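Local coordinates for chromosomal replication initiator protein DnaA (Aquifex aeolicus, PDB 1L8Q) that probably initiates and regulates chromosomal replication, binding the replication origin in its ATP form through a DNA-binding domain that follows an AAA+ nucleotide-binding module, at residues I164-D167 against N168-F172; K173-K176 against E177-E181. All blocks are in the same frame, centred on the assembly; numbering follows the deposited sequence.

Contact 1 of 2, residues I164-D167 against N168-F172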
ATOM      1  N   ILE A 164       0.438  -7.089 -10.172  1.00 25.71           N
ATOM      2  CA  ILE A 164      -0.297  -7.942  -9.255  1.00 25.34           C
ATOM      3  C   ILE A 164      -1.405  -7.162  -8.570  1.00 26.10           C
ATOM      4  O   ILE A 164      -1.233  -6.001  -8.201  1.00 25.92           O
ATOM      5  CB  ILE A 164       0.670  -8.573  -8.239  1.00 25.35           C
ATOM      6  CG1 ILE A 164      -0.029  -9.594  -7.371  1.00 24.45           C
ATOM      7  CG2 ILE A 164       1.360  -7.518  -7.397  1.00 24.48           C
ATOM      8  CD1 ILE A 164       0.865 -10.156  -6.345  1.00 24.02           C
ATOM      9  N   GLU A 165      -2.566  -7.783  -8.445  1.00 26.86           N
ATOM     10  CA  GLU A 165      -3.718  -7.123  -7.820  1.00 28.19           C
ATOM     11  C   GLU A 165      -4.414  -8.047  -6.841  1.00 27.23           C
ATOM     12  O   GLU A 165      -4.388  -9.270  -6.985  1.00 26.67           O
ATOM     13  CB  GLU A 165      -4.750  -6.652  -8.879  1.00 28.72           C
ATOM     14  CG  GLU A 165      -4.467  -5.285  -9.493  1.00 34.47           C
ATOM     15  CD  GLU A 165      -5.123  -5.075 -10.877  1.00 43.16           C
ATOM     16  OE1 GLU A 165      -5.052  -3.932 -11.404  1.00 47.60           O
ATOM     17  OE2 GLU A 165      -5.704  -6.034 -11.454  1.00 45.71           O
ATOM     18  N   LEU A 166      -5.033  -7.451  -5.837  1.00 26.92           N
ATOM     19  CA  LEU A 166      -5.832  -8.197  -4.899  1.00 26.48           C
ATOM     20  C   LEU A 166      -7.296  -7.961  -5.236  1.00 26.07           C
ATOM     21  O   LEU A 166      -7.892  -6.998  -4.781  1.00 26.14           O
ATOM     22  CB  LEU A 166      -5.547  -7.746  -3.489  1.00 26.72           C
ATOM     23  CG  LEU A 166      -5.995  -8.761  -2.440  1.00 28.10           C
ATOM     24  CD1 LEU A 166      -4.993  -9.888  -2.397  1.00 30.39           C
ATOM     25  CD2 LEU A 166      -6.113  -8.111  -1.083  1.00 28.16           C
ATOM     26  N   ASP A 167      -7.860  -8.842  -6.046  1.00 25.25           N
ATOM     27  CA  ASP A 167      -9.217  -8.683  -6.514  1.00 25.25           C
ATOM     28  C   ASP A 167     -10.281  -9.080  -5.479  1.00 25.12           C
ATOM     29  O   ASP A 167      -9.984  -9.717  -4.473  1.00 25.23           O
ATOM     30  CB  ASP A 167      -9.418  -9.453  -7.826  1.00 25.61           C
ATOM     31  CG  ASP A 167      -9.563 -10.975  -7.624  1.00 26.85           C
ATOM     32  OD1 ASP A 167      -9.486 -11.464  -6.482  1.00 28.76           O
ATOM     33  OD2 ASP A 167      -9.771 -11.762  -8.569  1.00 28.87           O
ATOM     34  N   ASN A 168     -11.527  -8.710  -5.753  1.00 24.81           N
ATOM     35  CA  ASN A 168     -12.639  -8.972  -4.832  1.00 24.34           C
ATOM     36  C   ASN A 168     -12.836 -10.448  -4.483  1.00 24.17           C
ATOM     37  O   ASN A 168     -13.035 -10.797  -3.334  1.00 23.65           O
ATOM     38  CB  ASN A 168     -13.955  -8.387  -5.378  1.00 24.21           C
ATOM     39  CG  ASN A 168     -13.965  -6.856  -5.390  1.00 23.49           C
ATOM     40  OD1 ASN A 168     -13.441  -6.211  -4.495  1.00 22.87           O
ATOM     41  ND2 ASN A 168     -14.567  -6.284  -6.416  1.00 24.40           N
ATOM     42  N   LYS A 169     -12.790 -11.316  -5.475  1.00 24.61           N
ATOM     43  CA  LYS A 169     -12.965 -12.731  -5.195  1.00 24.83           C
ATOM     44  C   LYS A 169     -11.894 -13.201  -4.222  1.00 24.44           C
ATOM     45  O   LYS A 169     -12.151 -14.050  -3.370  1.00 24.44           O
ATOM     46  CB  LYS A 169     -12.938 -13.565  -6.475  1.00 25.14           C
ATOM     47  CG  LYS A 169     -13.318 -15.026  -6.245  1.00 27.56           C
ATOM     48  CD  LYS A 169     -13.412 -15.836  -7.555  1.00 31.08           C
ATOM     49  CE  LYS A 169     -14.323 -17.091  -7.378  1.00 32.44           C
ATOM     50  NZ  LYS A 169     -13.650 -18.290  -6.756  1.00 31.53           N
ATOM     51  N   THR A 170     -10.706 -12.613  -4.327  1.00 23.96           N
ATOM     52  CA  THR A 170      -9.587 -12.989  -3.476  1.00 23.46           C
ATOM     53  C   THR A 170      -9.722 -12.462  -2.030  1.00 23.48           C
ATOM     54  O   THR A 170      -9.597 -13.230  -1.079  1.00 22.96           O
ATOM     55  CB  THR A 170      -8.263 -12.577  -4.142  1.00 23.37           C
ATOM     56  OG1 THR A 170      -8.061 -13.384  -5.308  1.00 22.93           O
ATOM     57  CG2 THR A 170      -7.081 -12.930  -3.276  1.00 23.45           C
ATOM     58  N   ARG A 171      -9.986 -11.168  -1.867  1.00 23.60           N
ATOM     59  CA  ARG A 171     -10.203 -10.614  -0.531  1.00 24.75           C
ATOM     60  C   ARG A 171     -11.238 -11.461   0.195  1.00 24.81           C
ATOM     61  O   ARG A 171     -11.057 -11.858   1.336  1.00 24.81           O
ATOM     62  CB  ARG A 171     -10.737  -9.184  -0.613  1.00 25.01           C
ATOM     63  CG  ARG A 171      -9.686  -8.119  -0.595  1.00 28.29           C
ATOM     64  CD  ARG A 171     -10.214  -6.715  -0.329  1.00 31.87           C
ATOM     65  NE  ARG A 171     -11.128  -6.283  -1.378  1.00 33.51           N
ATOM     66  CZ  ARG A 171     -12.342  -5.818  -1.140  1.00 33.68           C
ATOM     67  NH1 ARG A 171     -12.771  -5.716   0.116  1.00 33.42           N
ATOM     68  NH2 ARG A 171     -13.124  -5.454  -2.145  1.00 32.22           N
ATOM     69  N   PHE A 172     -12.336 -11.718  -0.496  1.00 24.74           N
ATOM     70  CA  PHE A 172     -13.401 -12.527   0.024  1.00 24.99           C
ATOM     71  C   PHE A 172     -12.855 -13.801   0.664  1.00 25.25           C
ATOM     72  O   PHE A 172     -13.111 -14.071   1.841  1.00 25.44           O
ATOM     73  CB  PHE A 172     -14.387 -12.860  -1.099  1.00 25.06           C
ATOM     74  CG  PHE A 172     -15.509 -13.751  -0.686  1.00 24.16           C
ATOM     75  CD1 PHE A 172     -16.463 -13.316   0.210  1.00 25.05           C
ATOM     76  CD2 PHE A 172     -15.628 -15.024  -1.224  1.00 25.98           C
ATOM     77  CE1 PHE A 172     -17.530 -14.150   0.593  1.00 26.38           C
ATOM     78  CE2 PHE A 172     -16.684 -15.872  -0.855  1.00 26.87           C
ATOM     79  CZ  PHE A 172     -17.640 -15.429   0.058  1.00 26.04           C
TER
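Leu-166 lies against Thr-170 and Arg-171 at the start of helix 168-181, the N-cap region where the chain leaves the parallel sheet of the AAA+ domain. From CB the Leu-166 chain runs on to CG, which a chi1 of -162° turns away from its own backbone N and over the first helical turn, within 4.2 Å of Arg-171 CG. From there the two methyls part. CD2 presses on the aliphatic start of the arginine, 3.6 Å from Arg-171 CG, while CD1 lies 3.8 Å from Thr-170 CG2 and is the branch nearer the bound ADP. Leu-166 crosses both partners at about a right angle.

Asp-167 is the N-cap residue. Its OD1 accepts from Thr-170 N and from the Thr-170 hydroxyl, although the modelled position of that oxygen is less certain. Its backbone does better: Arg-171 N donates to Asp-167 O at 3.0 Å with an N-H...O angle of 167°, the first regular bond of the helix. Farther out, two of the guanidinium nitrogens have partners: Arg-171 NH1 donates to Leu-195 O in helix 188-197, and Arg-171 NH2 to Asn-168 OD1.

Contact 2 of 2, residues K173-K176 against E177-E181. With ADP (adenosine-5'-diphosphate), chain C.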
ATOM      1  N   LYS A 173     -12.108 -14.587  -0.100  1.00 25.05           N
ATOM      2  CA  LYS A 173     -11.545 -15.810   0.450  1.00 24.90           C
ATOM      3  C   LYS A 173     -10.637 -15.479   1.642  1.00 24.92           C
ATOM      4  O   LYS A 173     -10.701 -16.143   2.687  1.00 24.88           O
ATOM      5  CB  LYS A 173     -10.802 -16.605  -0.620  1.00 24.80           C
ATOM      6  CG  LYS A 173     -11.695 -17.029  -1.775  1.00 24.84           C
ATOM      7  CD  LYS A 173     -11.036 -18.060  -2.651  1.00 25.10           C
ATOM      8  CE  LYS A 173     -11.847 -18.312  -3.899  1.00 25.12           C
ATOM      9  NZ  LYS A 173     -11.078 -19.133  -4.884  1.00 26.06           N
ATOM     10  N   ILE A 174      -9.812 -14.444   1.499  1.00 24.50           N
ATOM     11  CA  ILE A 174      -8.934 -14.060   2.586  1.00 24.21           C
ATOM     12  C   ILE A 174      -9.778 -13.714   3.827  1.00 24.66           C
ATOM     13  O   ILE A 174      -9.566 -14.243   4.929  1.00 24.22           O
ATOM     14  CB  ILE A 174      -8.022 -12.910   2.168  1.00 23.63           C
ATOM     15  CG1 ILE A 174      -6.969 -13.421   1.185  1.00 23.54           C
ATOM     16  CG2 ILE A 174      -7.344 -12.312   3.376  1.00 23.14           C
ATOM     17  CD1 ILE A 174      -6.023 -12.336   0.658  1.00 23.31           C
ATOM     18  N   ILE A 175     -10.768 -12.867   3.632  1.00 24.78           N
ATOM     19  CA  ILE A 175     -11.632 -12.483   4.726  1.00 25.25           C
ATOM     20  C   ILE A 175     -12.155 -13.702   5.482  1.00 25.78           C
ATOM     21  O   ILE A 175     -12.196 -13.713   6.710  1.00 26.38           O
ATOM     22  CB  ILE A 175     -12.776 -11.610   4.206  1.00 25.22           C
ATOM     23  CG1 ILE A 175     -12.269 -10.179   3.960  1.00 25.29           C
ATOM     24  CG2 ILE A 175     -13.912 -11.604   5.169  1.00 24.93           C
ATOM     25  CD1 ILE A 175     -13.202  -9.335   3.093  1.00 25.68           C
ATOM     26  N   LYS A 176     -12.556 -14.737   4.758  1.00 26.33           N
ATOM     27  CA  LYS A 176     -13.005 -15.951   5.412  1.00 26.45           C
ATOM     28  C   LYS A 176     -11.880 -16.542   6.224  1.00 26.51           C
ATOM     29  O   LYS A 176     -12.093 -16.939   7.358  1.00 27.24           O
ATOM     30  CB  LYS A 176     -13.465 -16.983   4.411  1.00 26.76           C
ATOM     31  CG  LYS A 176     -14.888 -16.822   3.891  1.00 27.92           C
ATOM     32  CD  LYS A 176     -14.990 -17.584   2.577  1.00 31.23           C
ATOM     33  CE  LYS A 176     -16.403 -17.852   2.162  1.00 33.59           C
ATOM     34  NZ  LYS A 176     -16.430 -18.797   0.998  1.00 33.25           N
ATOM     35  N   GLU A 177     -10.681 -16.619   5.657  1.00 26.34           N
ATOM     36  CA  GLU A 177      -9.565 -17.193   6.413  1.00 26.36           C
ATOM     37  C   GLU A 177      -9.333 -16.395   7.691  1.00 25.62           C
ATOM     38  O   GLU A 177      -9.218 -16.966   8.757  1.00 25.42           O
ATOM     39  CB  GLU A 177      -8.275 -17.358   5.562  1.00 26.62           C
ATOM     40  CG  GLU A 177      -8.065 -18.788   5.016  1.00 29.00           C
ATOM     41  CD  GLU A 177      -7.031 -18.898   3.866  1.00 33.36           C
ATOM     42  OE1 GLU A 177      -5.964 -18.209   3.909  1.00 34.65           O
ATOM     43  OE2 GLU A 177      -7.274 -19.702   2.916  1.00 33.22           O
ATOM     44  N   LYS A 178      -9.337 -15.071   7.575  1.00 25.43           N
ATOM     45  CA  LYS A 178      -9.076 -14.180   8.706  1.00 25.14           C
ATOM     46  C   LYS A 178     -10.099 -14.339   9.821  1.00 25.21           C
ATOM     47  O   LYS A 178      -9.754 -14.387  11.007  1.00 24.82           O
ATOM     48  CB  LYS A 178      -9.030 -12.726   8.238  1.00 25.01           C
ATOM     49  CG  LYS A 178      -7.764 -12.374   7.485  1.00 25.20           C
ATOM     50  CD  LYS A 178      -6.553 -12.768   8.290  1.00 25.47           C
ATOM     51  CE  LYS A 178      -5.279 -12.590   7.508  1.00 23.86           C
ATOM     52  NZ  LYS A 178      -4.119 -12.605   8.420  1.00 22.97           N
ATOM     53  N   LEU A 179     -11.365 -14.422   9.447  1.00 25.43           N
ATOM     54  CA  LEU A 179     -12.402 -14.623  10.434  1.00 25.67           C
ATOM     55  C   LEU A 179     -12.192 -15.930  11.232  1.00 26.04           C
ATOM     56  O   LEU A 179     -12.414 -15.953  12.434  1.00 26.42           O
ATOM     57  CB  LEU A 179     -13.788 -14.551   9.794  1.00 25.57           C
ATOM     58  CG  LEU A 179     -14.237 -13.127   9.401  1.00 25.82           C
ATOM     59  CD1 LEU A 179     -15.530 -13.174   8.605  1.00 26.74           C
ATOM     60  CD2 LEU A 179     -14.380 -12.186  10.614  1.00 21.92           C
ATOM     61  N   LYS A 180     -11.750 -17.003  10.577  1.00 26.34           N
ATOM     62  CA  LYS A 180     -11.380 -18.222  11.301  1.00 26.85           C
ATOM     63  C   LYS A 180     -10.120 -18.019  12.144  1.00 26.82           C
ATOM     64  O   LYS A 180     -10.031 -18.549  13.239  1.00 26.96           O
ATOM     65  CB  LYS A 180     -11.148 -19.380  10.352  1.00 27.56           C
ATOM     66  CG  LYS A 180     -12.398 -20.086   9.893  1.00 30.06           C
ATOM     67  CD  LYS A 180     -12.228 -20.587   8.453  1.00 34.54           C
ATOM     68  CE  LYS A 180     -13.489 -21.307   7.963  1.00 37.84           C
ATOM     69  NZ  LYS A 180     -13.500 -21.417   6.461  1.00 41.59           N
ATOM     70  N   GLU A 181      -9.144 -17.268  11.627  1.00 26.73           N
ATOM     71  CA  GLU A 181      -7.924 -16.968  12.387  1.00 27.13           C
ATOM     72  C   GLU A 181      -8.262 -16.319  13.726  1.00 26.78           C
ATOM     73  O   GLU A 181      -7.726 -16.687  14.758  1.00 26.29           O
ATOM     74  CB  GLU A 181      -7.026 -15.993  11.622  1.00 27.47           C
ATOM     75  CG  GLU A 181      -5.798 -16.589  10.993  1.00 29.34           C
ATOM     76  CD  GLU A 181      -4.745 -15.538  10.669  1.00 31.76           C
ATOM     77  OE1 GLU A 181      -4.070 -15.072  11.614  1.00 30.52           O
ATOM     78  OE2 GLU A 181      -4.579 -15.199   9.468  1.00 33.54           O
TER
HETATM   79  PB  ADP C 400       2.582  -6.077  -0.310  1.00 22.20           P
HETATM   80  O1B ADP C 400       3.985  -6.664  -0.091  1.00 19.51           O
HETATM   81  O2B ADP C 400       2.143  -6.040  -1.745  1.00 21.62           O
HETATM   82  O3B ADP C 400       2.340  -4.810   0.449  1.00 20.55           O
HETATM   83  PA  ADP C 400       2.148  -8.272   1.273  1.00 22.36           P
HETATM   84  O1A ADP C 400       2.853  -9.356   0.478  1.00 23.39           O
HETATM   85  O2A ADP C 400       3.046  -7.617   2.309  1.00 20.72           O
HETATM   86  O3A ADP C 400       1.585  -7.130   0.318  1.00 20.41           O
HETATM   87  O5' ADP C 400       0.825  -8.865   1.932  1.00 21.50           O
HETATM   88  C5' ADP C 400       0.033  -8.074   2.799  1.00 21.08           C
HETATM   89  C4' ADP C 400      -0.727  -9.049   3.664  1.00 20.95           C
HETATM   90  O4' ADP C 400      -1.811  -9.637   2.918  1.00 20.73           O
HETATM   91  C3' ADP C 400       0.186 -10.192   4.048  1.00 20.11           C
HETATM   92  O3' ADP C 400      -0.247 -10.602   5.338  1.00 24.08           O
HETATM   93  C2' ADP C 400      -0.141 -11.252   3.020  1.00 19.34           C
HETATM   94  O2' ADP C 400       0.131 -12.591   3.398  1.00 14.03           O
HETATM   95  C1' ADP C 400      -1.611 -11.045   2.777  1.00 20.09           C
HETATM   96  N9  ADP C 400      -1.884 -11.472   1.399  1.00 23.14           N
HETATM   97  C8  ADP C 400      -1.612 -10.772   0.272  1.00 23.98           C
HETATM   98  N7  ADP C 400      -2.000 -11.485  -0.829  1.00 25.13           N
HETATM   99  C5  ADP C 400      -2.500 -12.650  -0.403  1.00 24.21           C
HETATM  100  C6  ADP C 400      -3.075 -13.847  -1.032  1.00 23.56           C
HETATM  101  N6  ADP C 400      -3.193 -13.949  -2.365  1.00 23.63           N
HETATM  102  N1  ADP C 400      -3.482 -14.842  -0.235  1.00 25.50           N
HETATM  103  C2  ADP C 400      -3.385 -14.766   1.108  1.00 24.49           C
HETATM  104  N3  ADP C 400      -2.872 -13.695   1.741  1.00 24.82           N
HETATM  105  C4  ADP C 400      -2.423 -12.639   1.056  1.00 24.18           C
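The six-membered ring of the adenine has Ile-174 over one face: CD1 stands almost above the ring centre, 3.6 Å from ADP N3, and CG1 follows toward the rim, 3.8 Å from ADP C2. This is the middle of helix 168-181, a lid helix of the AAA+ fold, closing over the base. With chi2 at 178°, the CG1-CD1 arm extends straight to the nucleotide, while Ile-174 CG2 points on toward the next turn, 4.1 Å from Lys-178 CG. With an alanine in place of Ile-174, the adenine would probably lose the methyl over its six-membered ring, and Lys-178 CG its apolar neighbour. Ile-14, whose carbonyl oxygen binds ADP, also packs against Ile-174.

Another flat group is the Glu-181 carboxylate. Lys-178 NZ meets Glu-181 OE2 on the syn side at 2.8 Å, 31° out of the carboxylate plane; the same ammonium also pairs with Glu-205 of helix 201-214, so two carboxylates share one positive charge.

Ile-175 and Leu-179 run side by side, one helical turn apart, toward helix 188-197, where Leu-194 touches both. Between the two turns, four backbone bonds follow the i to i+4 pattern. Among them, Lys-178 N donates to Ile-174 O at 2.8 Å, its N-H...O angle 166°.

In the fold
Coming from the N terminus, the chain builds the parallel sheet and its P-loop, leaves by outermost strand 160-163, and enters contact 1, where a short loop becomes helix 168-181. Contact 2 continues the same helix to its end. Both contacts are local and run in series, neither nesting nor crossing, so neither closes a long loop. They meet through Leu-166 CD1 and Ile-174 CD1, 4.0 Å apart, and these two methyls line the same face of the adenine. Contact 1 thus joins the sheet to the helical lid, and contact 2 packs that helix against helices 188-197 and 201-214, with ADP lying between the two parts.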